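Local coordinates for protein virulence factor (PDB 2W3Y) that is a virulence factor of a Drosophila pathogen, carries S-palmitoylation and binds to lipid vesicles, at residues A[85-88]-A[89-92]. Residues are numbered along the deposited sequence; the frame is centred on the assembly and turned at random.
Sequences NKEK and YHYD
Tyr-89 folds its ring back over the helical turn that precedes it: with CG beside its own backbone N (chi1 -54°), CD2 lies 3.6 Å from the carbonyl O of Asn-85 and 4.0 Å from CB of Lys-88. The buried ring also packs on Val-33, Ser-37 and Leu-169, while its hydroxyl bonds to the carbonyl of Pro-34. A water lying in the ring plane gives one hydrogen to this OH and the other to OD1 of Asn-85, whose ND2 binds Asp-39, a residue that also forms a salt bridge with Lys-86. The backbone is wound by i to i+3 bonds: Tyr-89 N reaches Lys-86 O at 3.1 Å, and His-90 N reaches Glu-87 O at the same length. The outer side is looser. There the exposed His-90 imidazole sets one face over CA of Glu-87, a CH-pi contact of 3.8 Å to the ring centroid, and Glu-87 CG meets ND1 of His-90 at 3.5 Å. The carboxylate turns instead to Ser-84. Successive i to i+3 bonds thus wind the chain tightly up to His-90, the N-cap of helix 91-105, and the chemistry implies a firmer hold on the tyrosine side, with its buried ring and satisfied hydroxyl, than through the weaker CH-pi and carbon contacts of the histidine.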
ATOM      1  N   ASN A  85      -5.750  -8.014 -19.009  1.00 25.03           N
ATOM      2  CA  ASN A  85      -6.311  -7.934 -17.659  1.00 24.67           C
ATOM      3  C   ASN A  85      -5.438  -8.645 -16.635  1.00 24.14           C
ATOM      4  O   ASN A  85      -5.174  -8.102 -15.568  1.00 22.93           O
ATOM      5  CB  ASN A  85      -7.753  -8.452 -17.621  1.00 24.74           C
ATOM      6  CG  ASN A  85      -8.462  -8.080 -16.328  1.00 26.25           C
ATOM      7  OD1 ASN A  85      -8.764  -6.921 -16.091  1.00 27.57           O
ATOM      8  ND2 ASN A  85      -8.696  -9.057 -15.489  1.00 28.12           N
ATOM      9  N   LYS A  86      -4.967  -9.843 -16.975  1.00 23.94           N
ATOM     10  CA  LYS A  86      -4.099 -10.610 -16.078  1.00 24.49           C
ATOM     11  C   LYS A  86      -2.844  -9.833 -15.640  1.00 24.03           C
ATOM     12  O   LYS A  86      -2.425  -9.888 -14.484  1.00 23.13           O
ATOM     13  CB  LYS A  86      -3.698 -11.931 -16.744  1.00 24.81           C
ATOM     14  CG  LYS A  86      -4.789 -12.961 -16.759  1.00 28.11           C
ATOM     15  CD  LYS A  86      -4.309 -14.270 -17.396  1.00 32.83           C
ATOM     16  CE  LYS A  86      -5.487 -15.170 -17.738  1.00 35.18           C
ATOM     17  NZ  LYS A  86      -6.268 -15.485 -16.519  1.00 38.86           N
ATOM     18  N   GLU A  87      -2.261  -9.107 -16.591  1.00 23.81           N
ATOM     19  CA  GLU A  87      -1.044  -8.351 -16.373  1.00 23.88           C
ATOM     20  C   GLU A  87      -1.217  -7.094 -15.517  1.00 23.48           C
ATOM     21  O   GLU A  87      -0.227  -6.568 -14.984  1.00 23.23           O
ATOM     22  CB  GLU A  87      -0.384  -8.029 -17.717  1.00 24.73           C
ATOM     23  CG  GLU A  87       0.336  -9.235 -18.317  1.00 27.42           C
ATOM     24  CD  GLU A  87       0.810  -8.972 -19.744  1.00 34.73           C
ATOM     25  OE1 GLU A  87       1.989  -8.579 -19.927  1.00 35.28           O
ATOM     26  OE2 GLU A  87      -0.012  -9.132 -20.678  1.00 37.43           O
ATOM     27  N   LYS A  88      -2.455  -6.625 -15.348  1.00 22.98           N
ATOM     28  CA  LYS A  88      -2.728  -5.582 -14.318  1.00 23.90           C
ATOM     29  C   LYS A  88      -2.313  -6.017 -12.894  1.00 22.98           C
ATOM     30  O   LYS A  88      -2.042  -5.180 -12.027  1.00 23.87           O
ATOM     31  CB  LYS A  88      -4.212  -5.171 -14.296  1.00 23.17           C
ATOM     32  CG  LYS A  88      -4.711  -4.522 -15.559  1.00 25.02           C
ATOM     33  CD  LYS A  88      -6.233  -4.333 -15.491  1.00 25.01           C
ATOM     34  CE  LYS A  88      -6.850  -4.147 -16.867  1.00 27.55           C
ATOM     35  NZ  LYS A  88      -6.534  -2.845 -17.457  1.00 26.27           N
ATOM     36  N   TYR A  89      -2.267  -7.326 -12.662  1.00 22.34           N
ATOM     37  CA  TYR A  89      -1.885  -7.884 -11.366  1.00 21.94           C
ATOM     38  C   TYR A  89      -0.471  -8.506 -11.363  1.00 22.69           C
ATOM     39  O   TYR A  89      -0.138  -9.295 -10.487  1.00 22.89           O
ATOM     40  CB  TYR A  89      -2.967  -8.871 -10.879  1.00 20.94           C
ATOM     41  CG  TYR A  89      -4.341  -8.225 -10.876  1.00 19.44           C
ATOM     42  CD1 TYR A  89      -4.772  -7.472  -9.783  1.00 17.27           C
ATOM     43  CD2 TYR A  89      -5.184  -8.336 -11.986  1.00 18.22           C
ATOM     44  CE1 TYR A  89      -6.026  -6.861  -9.783  1.00 17.09           C
ATOM     45  CE2 TYR A  89      -6.439  -7.709 -12.012  1.00 19.26           C
ATOM     46  CZ  TYR A  89      -6.848  -6.978 -10.888  1.00 19.12           C
ATOM     47  OH  TYR A  89      -8.066  -6.340 -10.908  1.00 19.76           O
ATOM     48  N   HIS A  90       0.359  -8.119 -12.331  1.00 23.46           N
ATOM     49  CA  HIS A  90       1.741  -8.600 -12.391  1.00 24.44           C
ATOM     50  C   HIS A  90       2.617  -7.610 -11.661  1.00 24.52           C
ATOM     51  O   HIS A  90       2.748  -6.456 -12.089  1.00 24.01           O
ATOM     52  CB  HIS A  90       2.224  -8.777 -13.844  1.00 24.63           C
ATOM     53  CG  HIS A  90       1.727 -10.030 -14.494  1.00 26.77           C
ATOM     54  ND1 HIS A  90       2.217 -10.489 -15.700  1.00 28.05           N
ATOM     55  CD2 HIS A  90       0.797 -10.933 -14.098  1.00 27.65           C
ATOM     56  CE1 HIS A  90       1.601 -11.614 -16.022  1.00 29.46           C
ATOM     57  NE2 HIS A  90       0.734 -11.905 -15.066  1.00 29.10           N
ATOM     58  N   TYR A  91       3.220  -8.069 -10.567  1.00 24.61           N
ATOM     59  CA  TYR A  91       4.057  -7.197  -9.731  1.00 25.49           C
ATOM     60  C   TYR A  91       5.160  -6.436 -10.503  1.00 25.50           C
ATOM     61  O   TYR A  91       5.463  -5.272 -10.197  1.00 24.93           O
ATOM     62  CB  TYR A  91       4.681  -7.973  -8.584  1.00 25.50           C
ATOM     63  CG  TYR A  91       5.505  -7.084  -7.692  1.00 25.95           C
ATOM     64  CD1 TYR A  91       4.877  -6.237  -6.778  1.00 26.84           C
ATOM     65  CD2 TYR A  91       6.900  -7.050  -7.785  1.00 26.20           C
ATOM     66  CE1 TYR A  91       5.610  -5.388  -5.963  1.00 27.12           C
ATOM     67  CE2 TYR A  91       7.649  -6.188  -6.963  1.00 27.55           C
ATOM     68  CZ  TYR A  91       6.978  -5.373  -6.058  1.00 26.44           C
ATOM     69  OH  TYR A  91       7.649  -4.526  -5.234  1.00 27.74           O
ATOM     70  N   ASP A  92       5.752  -7.089 -11.498  1.00 26.27           N
ATOM     71  CA  ASP A  92       6.868  -6.486 -12.228  1.00 27.81           C
ATOM     72  C   ASP A  92       6.479  -5.180 -12.937  1.00 26.34           C
ATOM     73  O   ASP A  92       7.298  -4.282 -13.051  1.00 26.81           O
ATOM     74  CB  ASP A  92       7.540  -7.493 -13.179  1.00 28.87           C
ATOM     75  CG  ASP A  92       8.430  -8.515 -12.432  1.00 33.83           C
ATOM     76  OD1 ASP A  92       8.493  -9.693 -12.881  1.00 39.61           O
ATOM     77  OD2 ASP A  92       9.080  -8.153 -11.406  1.00 39.31           O
TER
HETATM   78  O   HOH W   1      -9.671  -6.691 -13.361  1.00 29.62           O